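Long-range contacts in cellulase (Soil metagenome, PDB 5I2U), which probably hydrolyses the beta-1,4-glucosidic bonds of cellulose, as a halotolerant family 5 glycoside hydrolase built on a TIM barrel: residues M92-E97 against I127-H132; H132-E137 against E159-P164. One frame throughout, in Å; residues are numbered along the deposited sequence.

Interaction 1 (M92-E97 against I127-H132); sequences MGLEIE and IDFHAH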
# COMPACT_ATOMS: atom_id res chain seq x y z
N MET A 92 4.13 -8.71 -0.51
CA MET A 92 4.62 -9.99 -1.00
C MET A 92 5.78 -9.78 -1.96
O MET A 92 5.58 -9.48 -3.13
CB MET A 92 3.50 -10.80 -1.65
CG MET A 92 3.88 -12.26 -1.86
SD MET A 92 2.65 -13.17 -2.80
CE MET A 92 2.92 -12.53 -4.45
N GLY A 93 6.98 -9.89 -1.41
CA GLY A 93 8.23 -9.82 -2.15
C GLY A 93 8.33 -10.71 -3.36
O GLY A 93 8.13 -11.92 -3.27
N LEU A 94 8.64 -10.08 -4.50
CA LEU A 94 8.97 -10.78 -5.74
C LEU A 94 10.46 -10.68 -6.08
O LEU A 94 10.85 -11.11 -7.15
CB LEU A 94 8.10 -10.24 -6.89
CG LEU A 94 6.74 -10.91 -7.18
CD1 LEU A 94 6.82 -12.23 -7.93
CD2 LEU A 94 5.93 -11.03 -5.89
N GLU A 95 11.25 -10.07 -5.20
CA GLU A 95 12.69 -9.87 -5.39
C GLU A 95 13.35 -10.26 -4.08
O GLU A 95 12.67 -10.40 -3.07
CB GLU A 95 13.05 -8.39 -5.70
CG GLU A 95 12.04 -7.60 -6.51
CD GLU A 95 11.93 -8.00 -7.97
OE1 GLU A 95 12.46 -9.04 -8.38
OE2 GLU A 95 11.32 -7.23 -8.73
N ILE A 96 14.68 -10.41 -4.12
CA ILE A 96 15.48 -10.80 -2.96
C ILE A 96 15.20 -12.29 -2.67
O ILE A 96 14.18 -12.84 -3.10
CB ILE A 96 15.23 -9.89 -1.70
CG1 ILE A 96 15.37 -8.40 -2.07
CG2 ILE A 96 16.20 -10.23 -0.57
CD1 ILE A 96 14.79 -7.44 -1.05
N GLU A 97 16.16 -12.95 -2.02
CA GLU A 97 16.12 -14.37 -1.71
C GLU A 97 14.81 -14.76 -1.03
O GLU A 97 14.27 -14.00 -0.22
CB GLU A 97 17.30 -14.74 -0.77
CG GLU A 97 18.68 -14.84 -1.43
CD GLU A 97 19.41 -13.52 -1.59
OE1 GLU A 97 18.76 -12.45 -1.63
OE2 GLU A 97 20.65 -13.53 -1.69
N ILE A 127 -3.27 -6.24 -0.98
CA ILE A 127 -2.46 -7.38 -1.39
C ILE A 127 -1.50 -6.87 -2.43
O ILE A 127 -1.89 -6.62 -3.57
CB ILE A 127 -3.33 -8.54 -1.94
CG1 ILE A 127 -4.30 -9.05 -0.85
CG2 ILE A 127 -2.45 -9.71 -2.37
CD1 ILE A 127 -5.35 -10.00 -1.37
N ASP A 128 -0.23 -6.74 -2.03
CA ASP A 128 0.79 -6.05 -2.80
C ASP A 128 1.81 -7.04 -3.40
O ASP A 128 2.53 -7.74 -2.70
CB ASP A 128 1.43 -4.93 -1.95
CG ASP A 128 2.83 -4.50 -2.42
OD1 ASP A 128 3.10 -4.47 -3.64
OD2 ASP A 128 3.65 -4.17 -1.54
N PHE A 129 1.83 -7.07 -4.74
CA PHE A 129 2.73 -7.84 -5.55
C PHE A 129 3.98 -7.01 -5.59
O PHE A 129 4.13 -6.13 -6.44
CB PHE A 129 2.09 -8.01 -6.93
CG PHE A 129 2.75 -9.03 -7.79
CD1 PHE A 129 2.45 -10.38 -7.63
CD2 PHE A 129 3.63 -8.63 -8.80
CE1 PHE A 129 3.04 -11.33 -8.45
CE2 PHE A 129 4.22 -9.56 -9.62
CZ PHE A 129 3.93 -10.92 -9.45
N HIS A 130 4.87 -7.28 -4.64
CA HIS A 130 5.94 -6.37 -4.29
C HIS A 130 7.17 -6.59 -5.18
O HIS A 130 8.19 -7.17 -4.77
CB HIS A 130 6.26 -6.50 -2.79
CG HIS A 130 6.95 -5.30 -2.22
ND1 HIS A 130 6.27 -4.21 -1.72
CD2 HIS A 130 8.26 -5.04 -2.03
CE1 HIS A 130 7.13 -3.33 -1.26
NE2 HIS A 130 8.34 -3.80 -1.44
N ALA A 131 7.04 -6.11 -6.41
CA ALA A 131 8.00 -6.30 -7.48
C ALA A 131 8.57 -4.96 -7.90
O ALA A 131 7.89 -3.92 -7.83
CB ALA A 131 7.31 -6.93 -8.68
N HIS A 132 9.83 -4.99 -8.35
CA HIS A 132 10.43 -3.92 -9.15
C HIS A 132 10.44 -4.30 -10.63
O HIS A 132 10.09 -3.48 -11.49
CB HIS A 132 11.87 -3.64 -8.72
CG HIS A 132 11.98 -3.02 -7.36
ND1 HIS A 132 11.39 -1.82 -7.03
CD2 HIS A 132 12.66 -3.42 -6.26
CE1 HIS A 132 11.68 -1.51 -5.78
NE2 HIS A 132 12.46 -2.47 -5.29

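Interaction 2 (H132-E137 against E159-P164); sequences HNKYTE and EIWNEP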
# COMPACT_ATOMS: atom_id res chain seq x y z
N HIS A 132 9.83 -4.99 -8.35
CA HIS A 132 10.43 -3.92 -9.15
C HIS A 132 10.44 -4.30 -10.63
O HIS A 132 10.09 -3.48 -11.49
CB HIS A 132 11.87 -3.64 -8.72
CG HIS A 132 11.98 -3.02 -7.36
ND1 HIS A 132 11.39 -1.82 -7.03
CD2 HIS A 132 12.66 -3.42 -6.26
CE1 HIS A 132 11.68 -1.51 -5.78
NE2 HIS A 132 12.46 -2.47 -5.29
N ASN A 133 10.87 -5.53 -10.93
CA ASN A 133 10.88 -6.02 -12.31
C ASN A 133 9.47 -6.41 -12.76
O ASN A 133 8.54 -6.47 -11.94
CB ASN A 133 11.85 -7.20 -12.46
CG ASN A 133 13.28 -6.79 -12.20
OD1 ASN A 133 13.89 -6.09 -13.01
ND2 ASN A 133 13.83 -7.20 -11.05
N LYS A 134 9.32 -6.66 -14.06
CA LYS A 134 8.04 -7.02 -14.67
C LYS A 134 7.85 -8.54 -14.70
O LYS A 134 8.63 -9.25 -15.34
CB LYS A 134 7.98 -6.45 -16.09
CG LYS A 134 6.57 -6.44 -16.66
CD LYS A 134 6.54 -5.88 -18.07
CE LYS A 134 6.88 -6.95 -19.08
NZ LYS A 134 7.30 -6.31 -20.33
N TYR A 135 6.80 -9.02 -14.03
CA TYR A 135 6.51 -10.47 -13.90
C TYR A 135 5.05 -10.74 -14.27
O TYR A 135 4.22 -11.14 -13.43
CB TYR A 135 6.78 -10.92 -12.47
CG TYR A 135 8.20 -10.73 -12.02
CD1 TYR A 135 9.24 -11.50 -12.57
CD2 TYR A 135 8.53 -9.80 -11.03
CE1 TYR A 135 10.56 -11.33 -12.16
CE2 TYR A 135 9.84 -9.64 -10.60
CZ TYR A 135 10.85 -10.41 -11.17
OH TYR A 135 12.16 -10.24 -10.74
N THR A 136 4.75 -10.52 -15.56
CA THR A 136 3.38 -10.47 -16.07
C THR A 136 2.58 -11.75 -15.83
O THR A 136 1.46 -11.70 -15.34
CB THR A 136 3.36 -10.14 -17.58
OG1 THR A 136 4.27 -9.07 -17.86
CG2 THR A 136 1.97 -9.73 -18.04
N GLU A 137 3.15 -12.90 -16.14
CA GLU A 137 2.43 -14.17 -16.04
C GLU A 137 2.24 -14.61 -14.59
O GLU A 137 1.21 -15.19 -14.24
CB GLU A 137 3.16 -15.26 -16.89
CG GLU A 137 2.40 -16.54 -17.26
CD GLU A 137 0.97 -16.26 -17.70
OE1 GLU A 137 0.82 -15.89 -18.88
OE2 GLU A 137 0.01 -16.38 -16.89
N GLU A 159 -2.83 -4.50 -5.29
CA GLU A 159 -1.80 -3.59 -5.77
C GLU A 159 -0.87 -4.38 -6.68
O GLU A 159 -0.06 -5.18 -6.22
CB GLU A 159 -1.05 -2.95 -4.62
CG GLU A 159 -0.07 -1.89 -5.09
CD GLU A 159 0.71 -1.26 -3.97
OE1 GLU A 159 0.42 -1.59 -2.80
OE2 GLU A 159 1.60 -0.43 -4.26
N ILE A 160 -1.00 -4.15 -7.97
CA ILE A 160 -0.54 -5.11 -8.97
C ILE A 160 0.95 -5.07 -9.30
O ILE A 160 1.49 -6.03 -9.86
CB ILE A 160 -1.41 -5.05 -10.26
CG1 ILE A 160 -1.30 -3.71 -10.98
CG2 ILE A 160 -2.86 -5.33 -9.91
CD1 ILE A 160 -1.89 -3.74 -12.37
N TRP A 161 1.63 -3.98 -8.95
CA TRP A 161 3.06 -3.87 -9.21
C TRP A 161 3.63 -2.76 -8.34
O TRP A 161 3.51 -1.57 -8.67
CB TRP A 161 3.30 -3.57 -10.70
CG TRP A 161 4.73 -3.62 -11.14
CD1 TRP A 161 5.85 -3.70 -10.35
CD2 TRP A 161 5.19 -3.55 -12.48
NE1 TRP A 161 6.97 -3.69 -11.13
CE2 TRP A 161 6.60 -3.60 -12.44
CE3 TRP A 161 4.55 -3.44 -13.72
CZ2 TRP A 161 7.39 -3.57 -13.60
CZ3 TRP A 161 5.33 -3.40 -14.88
CH2 TRP A 161 6.74 -3.47 -14.81
N ASN A 162 4.24 -3.16 -7.22
CA ASN A 162 4.71 -2.23 -6.20
C ASN A 162 5.39 -0.98 -6.75
O ASN A 162 4.86 0.12 -6.65
CB ASN A 162 5.66 -2.94 -5.24
CG ASN A 162 6.40 -1.97 -4.31
OD1 ASN A 162 5.81 -1.05 -3.77
ND2 ASN A 162 7.68 -2.17 -4.16
N GLU A 163 6.57 -1.17 -7.34
CA GLU A 163 7.40 -0.06 -7.77
C GLU A 163 8.12 -0.46 -9.04
O GLU A 163 9.23 -0.97 -8.99
CB GLU A 163 8.40 0.31 -6.67
CG GLU A 163 7.87 1.27 -5.62
CD GLU A 163 8.92 1.71 -4.62
OE1 GLU A 163 10.04 1.19 -4.59
OE2 GLU A 163 8.60 2.59 -3.81
N PRO A 164 7.47 -0.24 -10.19
CA PRO A 164 8.21 -0.34 -11.43
C PRO A 164 9.32 0.72 -11.42
O PRO A 164 9.06 1.87 -11.05
CB PRO A 164 7.16 -0.03 -12.51
CG PRO A 164 5.83 -0.04 -11.84
CD PRO A 164 6.07 0.17 -10.38

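Interaction 1 (M92-E97 against I127-H132)
M92 pairs with the chain of D128 to H130 through both of its backbone polar atoms. M92 N gives a hydrogen bond to D128 O at 2.9 Å, and M92 O accepts H130 N at 2.8 Å. The next bond runs from L94 N to H130 O at 3.0 Å and is the straightest of the three, 164° at the hydrogen. This is parallel pairing, with M92 beside F129 and G93 beside H130. Beyond the strand ends a side chain takes over. The E95 chain bends at chi2 (-71°), which turns its carboxylate toward H132 N. OE2 accepts that N-H on its anti lone pair at 2.7 Å. The same oxygen also accepts the backbone N of N133, and OE1 is bonded to the hydroxyl of Y135, so both oxygens are satisfied. H130 ND1 donates to D128 OD2 at 2.6 Å, on the syn side and almost in the ring plane. That bond helps fix the turn of the imidazole, which also meets the rings of W63 and W284. R89 forms a salt bridge to the same carboxylate oxygen. On the face of M92 and F129 the packing is apolar. L94 CG lies over one face of the F129 ring, 3.8 Å from its centroid, as a CH-pi contact. M92 CE reaches F129 CD1 at 3.9 Å. The arrangement belongs to the beta-alpha-beta unit of a TIM barrel: strands 87-93 and 124-130 lie side by side, joined through helix 104-120.

Interaction 2 (H132-E137 against E159-P164)
H132 and W161 meet through the main-chain oxygen of the histidine. W161 NE1 gives H132 O a weak hydrogen bond of 3.1 Å, bent to 141° at the hydrogen. The indole CG stands anti to the backbone N (chi1 -172°), which carries the ring out toward 132-134 and sets its N-H edge against that oxygen. K134 crosses the far end of the indole obliquely. Its CB and CG both lie 3.5 Å from W161 CH2, while the lysine chain carries NZ on to a salt bridge with E171. P164 closes over one face of the indole, with CG above the ring centre. A serine in place of W161 would probably leave H132 O without its indole donor and open a gap between P164 and the aliphatic part of K134. With CG of H132 beside the backbone N (chi1 -68°) and the ring turned about its own bond, ND1 faces E163 O. ND1 donates to that oxygen at 3.0 Å, on a lone pair in the carbonyl plane. A CA-H...O contact from H132 CA, 3.2 Å long, reaches the same oxygen. The E163 side chain runs alongside the imidazole, bringing OE1 to the ring edge at 3.4 Å from H132 CE1. Its other oxygen, OE2, is bonded to H222 of strand 217-224. The contact sets the loop that leads from strand 124-130 into helix 136-150 against the loop after strand 156-159, with Y175 of helix 169-186 packed against both W161 and K134.

Overall arrangement
From the N terminus, strand 87-93 runs into the loop that begins at 94 and leads to helix 104-120, which returns the chain to strand 124-130. Interaction 1 closes this excursion of about thirty residues. The chain then passes through 132-135, helix 136-150 and strand 156-159, and interaction 2 closes that second excursion. The two loops follow in series, neither nesting nor crossing, and they share H132. The centres of interactions 1 and 2 lie about 8 Å apart. They also touch directly: H130 packs on N162, and A131 O meets W161 CD1. Together they tie the second, third and fourth barrel strands and their following loops.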